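Local structure of lipid-transfer protein (Thermomonospora curvata, 6OK1) at residues Ser46-Leu51 against Val104-Arg109; Gly50-Thr55 against Leu73-Arg78. The protein has a thiolase-like fold, its N- and C-terminal parts both belonging to the thiolase superfamily. All blocks are in the same frame, centred on the assembly; numbering follows the deposited sequence.

Contacts 1 and 2 sit side by side in one mixed sheet, their centres about 8 Å apart, and share Gly50 and Leu51. Strand 50-54 runs between the other two: its start pairs with strand 104-112 in contact 1, and nearly its full length pairs with strand 75-79 in contact 2. Direct bonds join the two contacts at both ends, from Lys74 N to Asp49 O (2.8 Å) and between Tyr108 O and Thr53 OG1 (2.7 Å). The sodium ion lies at the beginning of the strands, bound by Val48 O of contact 1 together with Ile70 and Glu72, and the side chain of Leu73 in contact 2 is about 5 Å from it.

Contact 1: residues Ser46-Leu51 against Val104-Arg109; sequences SDVDGL and VVVCYR. With NA (sodium ion), chain E.
Val104 N meets Asp49 OD1 just ahead of the parallel pairing of Gly50 with Val105 and Leu51 with Val106, which joins strands 50-54 and 104-112 in the N-terminal half of the thiolase-like fold. This hydrogen bond is nearly straight (169°) and reaches the carboxylate oxygen on its syn side, 29° out of plane. Asp49 CG stands between its own backbone N and carbonyl carbon (chi1 53°), which turns the acid back onto the neighbouring strand; OD2 accepts from Glu103 N. Val104 O is gripped twice, by Asp49 N at 2.9 Å in the carbonyl plane and weakly by Gly50 N. One step on, Val106 N bonds to Gly50 O.

Apolar contacts gather on the face of Leu51 and Val106. Val48 crosses both Val104 and Val106 at about a right angle, its CG1 3.8 Å from Val106 CG2. Leu51 runs alongside Val106 and brings CD2 to 3.6 Å from Val106 CB, while Tyr108 reaches the same methyl through CE1. Helix 26-40 packs on this face through Val34 and Ile38.

Val48 also serves the metal: its carbonyl oxygen binds the sodium ion at 2.4 Å, beside two waters, with Ile70 O and Glu72 O as the other protein ligands.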
loop_
_atom_site.group_PDB
_atom_site.type_symbol
_atom_site.label_atom_id
_atom_site.label_comp_id
_atom_site.label_asym_id
_atom_site.label_seq_id
_atom_site.Cartn_x
_atom_site.Cartn_y
_atom_site.Cartn_z
ATOM N N SER A 46 0.157 17.813 16.776
ATOM C CA SER A 46 0.466 18.790 15.734
ATOM C C SER A 46 1.927 18.750 15.305
ATOM O O SER A 46 2.265 19.289 14.241
ATOM C CB SER A 46 0.117 20.205 16.218
ATOM O OG SER A 46 0.850 20.490 17.395
ATOM N N ASP A 47 2.798 18.133 16.101
ATOM C CA ASP A 47 4.191 17.975 15.701
ATOM C C ASP A 47 4.363 16.948 14.573
ATOM O O ASP A 47 5.354 17.015 13.838
ATOM C CB ASP A 47 5.043 17.555 16.899
ATOM C CG ASP A 47 5.093 18.614 17.988
ATOM O OD1 ASP A 47 5.099 19.803 17.637
ATOM O OD2 ASP A 47 5.131 18.250 19.182
ATOM N N VAL A 48 3.427 16.014 14.427
ATOM C CA VAL A 48 3.552 14.901 13.474
ATOM C C VAL A 48 3.316 15.379 12.052
ATOM O O VAL A 48 2.286 15.989 11.748
ATOM C CB VAL A 48 2.560 13.781 13.827
ATOM C CG1 VAL A 48 2.641 12.642 12.817
ATOM C CG2 VAL A 48 2.842 13.256 15.221
ATOM N N ASP A 49 4.249 15.066 11.152
ATOM C CA ASP A 49 4.051 15.405 9.747
ATOM C C ASP A 49 4.178 14.192 8.833
ATOM O O ASP A 49 4.147 14.352 7.602
ATOM C CB ASP A 49 5.007 16.525 9.312
ATOM C CG ASP A 49 6.457 16.241 9.611
ATOM O OD1 ASP A 49 6.792 15.120 10.030
ATOM O OD2 ASP A 49 7.284 17.171 9.410
ATOM N N GLY A 50 4.286 12.994 9.393
ATOM C CA GLY A 50 4.349 11.787 8.580
ATOM C C GLY A 50 3.649 10.627 9.252
ATOM O O GLY A 50 3.666 10.489 10.484
ATOM N N LEU A 51 3.046 9.760 8.425
ATOM C CA LEU A 51 2.398 8.539 8.895
ATOM C C LEU A 51 2.714 7.395 7.944
ATOM O O LEU A 51 2.574 7.549 6.729
ATOM C CB LEU A 51 0.874 8.696 8.985
ATOM C CG LEU A 51 0.346 9.572 10.130
ATOM C CD1 LEU A 51 -1.179 9.740 10.050
ATOM C CD2 LEU A 51 0.733 9.034 11.499
ATOM N N VAL A 104 8.718 14.322 12.024
ATOM C CA VAL A 104 8.122 13.482 13.065
ATOM C C VAL A 104 7.170 12.506 12.391
ATOM O O VAL A 104 6.106 12.912 11.911
ATOM C CB VAL A 104 7.371 14.302 14.120
ATOM C CG1 VAL A 104 6.819 13.406 15.185
ATOM C CG2 VAL A 104 8.303 15.357 14.749
ATOM N N VAL A 105 7.540 11.230 12.355
ATOM C CA VAL A 105 6.793 10.220 11.612
ATOM C C VAL A 105 6.283 9.191 12.603
ATOM O O VAL A 105 7.047 8.700 13.440
ATOM C CB VAL A 105 7.647 9.568 10.518
ATOM C CG1 VAL A 105 6.782 8.598 9.691
ATOM C CG2 VAL A 105 8.283 10.666 9.618
ATOM N N VAL A 106 5.002 8.852 12.514
ATOM C CA VAL A 106 4.441 7.771 13.320
ATOM C C VAL A 106 4.168 6.559 12.440
ATOM O O VAL A 106 3.485 6.665 11.422
ATOM C CB VAL A 106 3.167 8.214 14.058
ATOM C CG1 VAL A 106 2.729 7.144 15.017
ATOM C CG2 VAL A 106 3.431 9.522 14.826
ATOM N N CYS A 107 4.702 5.409 12.842
ATOM C CA CYS A 107 4.462 4.133 12.189
ATOM C C CYS A 107 3.461 3.359 13.037
ATOM O O CYS A 107 3.625 3.293 14.253
ATOM C CB CYS A 107 5.763 3.332 12.061
ATOM S SG CYS A 107 7.145 4.269 11.401
ATOM N N TYR A 108 2.421 2.785 12.413
ATOM C CA TYR A 108 1.384 2.140 13.220
ATOM C C TYR A 108 0.755 0.948 12.508
ATOM O O TYR A 108 0.840 0.797 11.289
ATOM C CB TYR A 108 0.277 3.140 13.612
ATOM C CG TYR A 108 -0.531 3.679 12.439
ATOM C CD1 TYR A 108 -0.111 4.792 11.748
ATOM C CD2 TYR A 108 -1.718 3.077 12.037
ATOM C CE1 TYR A 108 -0.849 5.284 10.675
ATOM C CE2 TYR A 108 -2.448 3.562 10.955
ATOM C CZ TYR A 108 -2.008 4.667 10.299
ATOM O OH TYR A 108 -2.696 5.171 9.240
ATOM N N ARG A 109 0.105 0.101 13.307
ATOM C CA ARG A 109 -0.728 -0.985 12.823
ATOM C C ARG A 109 -1.735 -1.267 13.919
ATOM O O ARG A 109 -1.357 -1.382 15.088
ATOM C CB ARG A 109 0.106 -2.239 12.506
ATOM C CG ARG A 109 -0.649 -3.367 11.821
ATOM C CD ARG A 109 -0.926 -3.054 10.369
ATOM N NE ARG A 109 -1.541 -4.189 9.681
ATOM C CZ ARG A 109 -2.841 -4.381 9.507
ATOM N NH1 ARG A 109 -3.749 -3.499 9.932
ATOM N NH2 ARG A 109 -3.252 -5.492 8.886
HETATM NA NA NA E . 0.683 17.561 11.045
HETATM O O HOH W 1 2.452 19.215 10.537
HETATM O O HOH W 2 -0.100 19.632 11.567
#

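Contact 2: residues Gly50-Thr55 against Leu73-Arg78; sequences GLVTFT and LKFFSR
Thr53 and Arg78 lie side by side on one face of two parallel strands, pointing the same way. The methyl CG2 of Thr53 sits 3.2 Å above the guanidinium plane, offset toward the rim, and touches Arg78 CD at 3.4 Å. The arginine chain bends at chi2 (-66°) and stands out from the sheet beside Thr53, which brings NH1 to Phe54 O with a 2.8 Å hydrogen bond; that oxygen lies at the guanidinium edge, 18° out of its plane. NH1 also bonds to Asp57 O and NH2 pairs with Glu61, so backbone oxygens and an acid together fix the rotation of the group. Thr55 CG2 packs against Arg78 CB.

Farther back on the same face, Leu73 crosses Leu51 at about a right angle, CD2 being 4.0 Å from Leu51 CG. On the opposite face of the sheet, Val52 CG2 approaches the Phe75 ring obliquely, 3.5 Å from CE2, and both Val52 methyls touch Ser77 OG, which hydrogen-bonds to Gln92 OE1 of the same chain.

The main chains join through Leu51 N to Phe75 O, Thr53 N to Ser77 O (3.3 Å) and a weaker bond from Ser77 N to Leu51 O.

This is the pairing within a beta-alpha-beta unit: helix 61-68 covers the Leu51 face, helix 86-98 packs on Val52 and Phe75, and Gln247 of the second subunit bonds to Phe76 N beyond strand 75-79.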
loop_
_atom_site.group_PDB
_atom_site.type_symbol
_atom_site.label_atom_id
_atom_site.label_comp_id
_atom_site.label_asym_id
_atom_site.label_seq_id
_atom_site.Cartn_x
_atom_site.Cartn_y
_atom_site.Cartn_z
ATOM N N GLY A 50 4.286 12.994 9.393
ATOM C CA GLY A 50 4.349 11.787 8.580
ATOM C C GLY A 50 3.649 10.627 9.252
ATOM O O GLY A 50 3.666 10.489 10.484
ATOM N N LEU A 51 3.046 9.760 8.425
ATOM C CA LEU A 51 2.398 8.539 8.895
ATOM C C LEU A 51 2.714 7.395 7.944
ATOM O O LEU A 51 2.574 7.549 6.729
ATOM C CB LEU A 51 0.874 8.696 8.985
ATOM C CG LEU A 51 0.346 9.572 10.130
ATOM C CD1 LEU A 51 -1.179 9.740 10.050
ATOM C CD2 LEU A 51 0.733 9.034 11.499
ATOM N N VAL A 52 3.091 6.248 8.503
ATOM C CA VAL A 52 3.413 5.050 7.725
ATOM C C VAL A 52 2.640 3.869 8.308
ATOM O O VAL A 52 2.604 3.678 9.525
ATOM C CB VAL A 52 4.928 4.762 7.719
ATOM C CG1 VAL A 52 5.227 3.596 6.798
ATOM C CG2 VAL A 52 5.737 6.018 7.272
ATOM N N THR A 53 2.019 3.064 7.450
ATOM C CA THR A 53 1.390 1.834 7.945
ATOM C C THR A 53 1.508 0.760 6.867
ATOM O O THR A 53 2.273 0.897 5.903
ATOM C CB THR A 53 -0.053 2.092 8.412
ATOM O OG1 THR A 53 -0.590 0.913 9.014
ATOM C CG2 THR A 53 -0.961 2.516 7.285
ATOM N N PHE A 54 0.799 -0.344 7.075
ATOM C CA PHE A 54 0.778 -1.477 6.163
ATOM C C PHE A 54 -0.261 -1.256 5.064
ATOM O O PHE A 54 -1.282 -0.600 5.279
ATOM C CB PHE A 54 0.391 -2.768 6.892
ATOM C CG PHE A 54 1.399 -3.291 7.924
ATOM C CD1 PHE A 54 2.323 -2.463 8.597
ATOM C CD2 PHE A 54 1.351 -4.643 8.257
ATOM C CE1 PHE A 54 3.168 -2.999 9.569
ATOM C CE2 PHE A 54 2.215 -5.181 9.235
ATOM C CZ PHE A 54 3.119 -4.369 9.857
ATOM N N THR A 55 -0.060 -1.909 3.918
ATOM C CA THR A 55 -1.053 -1.768 2.842
ATOM C C THR A 55 -2.451 -2.175 3.307
ATOM O O THR A 55 -3.451 -1.537 2.931
ATOM C CB THR A 55 -0.643 -2.584 1.609
ATOM O OG1 THR A 55 -0.241 -3.898 2.007
ATOM C CG2 THR A 55 0.503 -1.964 0.953
ATOM N N LEU A 73 -0.091 16.491 6.635
ATOM C CA LEU A 73 0.988 15.539 6.458
ATOM C C LEU A 73 1.840 15.893 5.248
ATOM O O LEU A 73 1.323 16.238 4.182
ATOM C CB LEU A 73 0.452 14.137 6.260
ATOM C CG LEU A 73 -0.404 13.542 7.388
ATOM C CD1 LEU A 73 -1.097 12.280 6.904
ATOM C CD2 LEU A 73 0.437 13.235 8.600
ATOM N N LYS A 74 3.147 15.724 5.405
ATOM C CA LYS A 74 4.095 15.822 4.310
ATOM C C LYS A 74 4.618 14.457 3.865
ATOM O O LYS A 74 5.431 14.391 2.934
ATOM C CB LYS A 74 5.272 16.704 4.730
ATOM C CG LYS A 74 4.839 18.122 5.015
ATOM C CD LYS A 74 6.029 18.984 5.472
ATOM C CE LYS A 74 5.668 20.424 5.709
ATOM N NZ LYS A 74 6.843 21.180 6.288
ATOM N N PHE A 75 4.191 13.375 4.515
ATOM C CA PHE A 75 4.707 12.043 4.214
ATOM C C PHE A 75 3.669 11.011 4.617
ATOM O O PHE A 75 3.155 11.050 5.747
ATOM C CB PHE A 75 6.039 11.794 4.966
ATOM C CG PHE A 75 6.696 10.493 4.617
ATOM C CD1 PHE A 75 7.211 10.277 3.347
ATOM C CD2 PHE A 75 6.844 9.507 5.566
ATOM C CE1 PHE A 75 7.834 9.102 3.032
ATOM C CE2 PHE A 75 7.470 8.308 5.234
ATOM C CZ PHE A 75 7.966 8.120 3.989
ATOM N N PHE A 76 3.314 10.124 3.682
ATOM C CA PHE A 76 2.385 9.040 3.995
ATOM C C PHE A 76 2.597 7.919 2.991
ATOM O O PHE A 76 2.450 8.128 1.781
ATOM C CB PHE A 76 0.915 9.529 4.012
ATOM C CG PHE A 76 0.580 10.533 2.935
ATOM C CD1 PHE A 76 0.866 11.891 3.110
ATOM C CD2 PHE A 76 -0.034 10.128 1.773
ATOM C CE1 PHE A 76 0.560 12.816 2.115
ATOM C CE2 PHE A 76 -0.355 11.040 0.767
ATOM C CZ PHE A 76 -0.050 12.390 0.939
ATOM N N SER A 77 2.920 6.729 3.491
ATOM C CA SER A 77 3.340 5.625 2.639
ATOM C C SER A 77 2.910 4.320 3.283
ATOM O O SER A 77 2.588 4.263 4.480
ATOM C CB SER A 77 4.864 5.613 2.436
ATOM O OG SER A 77 5.516 5.322 3.676
ATOM N N ARG A 78 2.950 3.274 2.474
ATOM C CA ARG A 78 2.612 1.927 2.911
ATOM C C ARG A 78 3.696 0.965 2.470
ATOM O O ARG A 78 4.375 1.179 1.465
ATOM C CB ARG A 78 1.301 1.422 2.331
ATOM C CG ARG A 78 0.132 2.356 2.524
ATOM C CD ARG A 78 -0.261 2.528 3.952
ATOM N NE ARG A 78 -1.497 3.300 4.009
ATOM C CZ ARG A 78 -2.727 2.805 4.172
ATOM N NH1 ARG A 78 -2.949 1.498 4.346
ATOM N NH2 ARG A 78 -3.760 3.649 4.223
#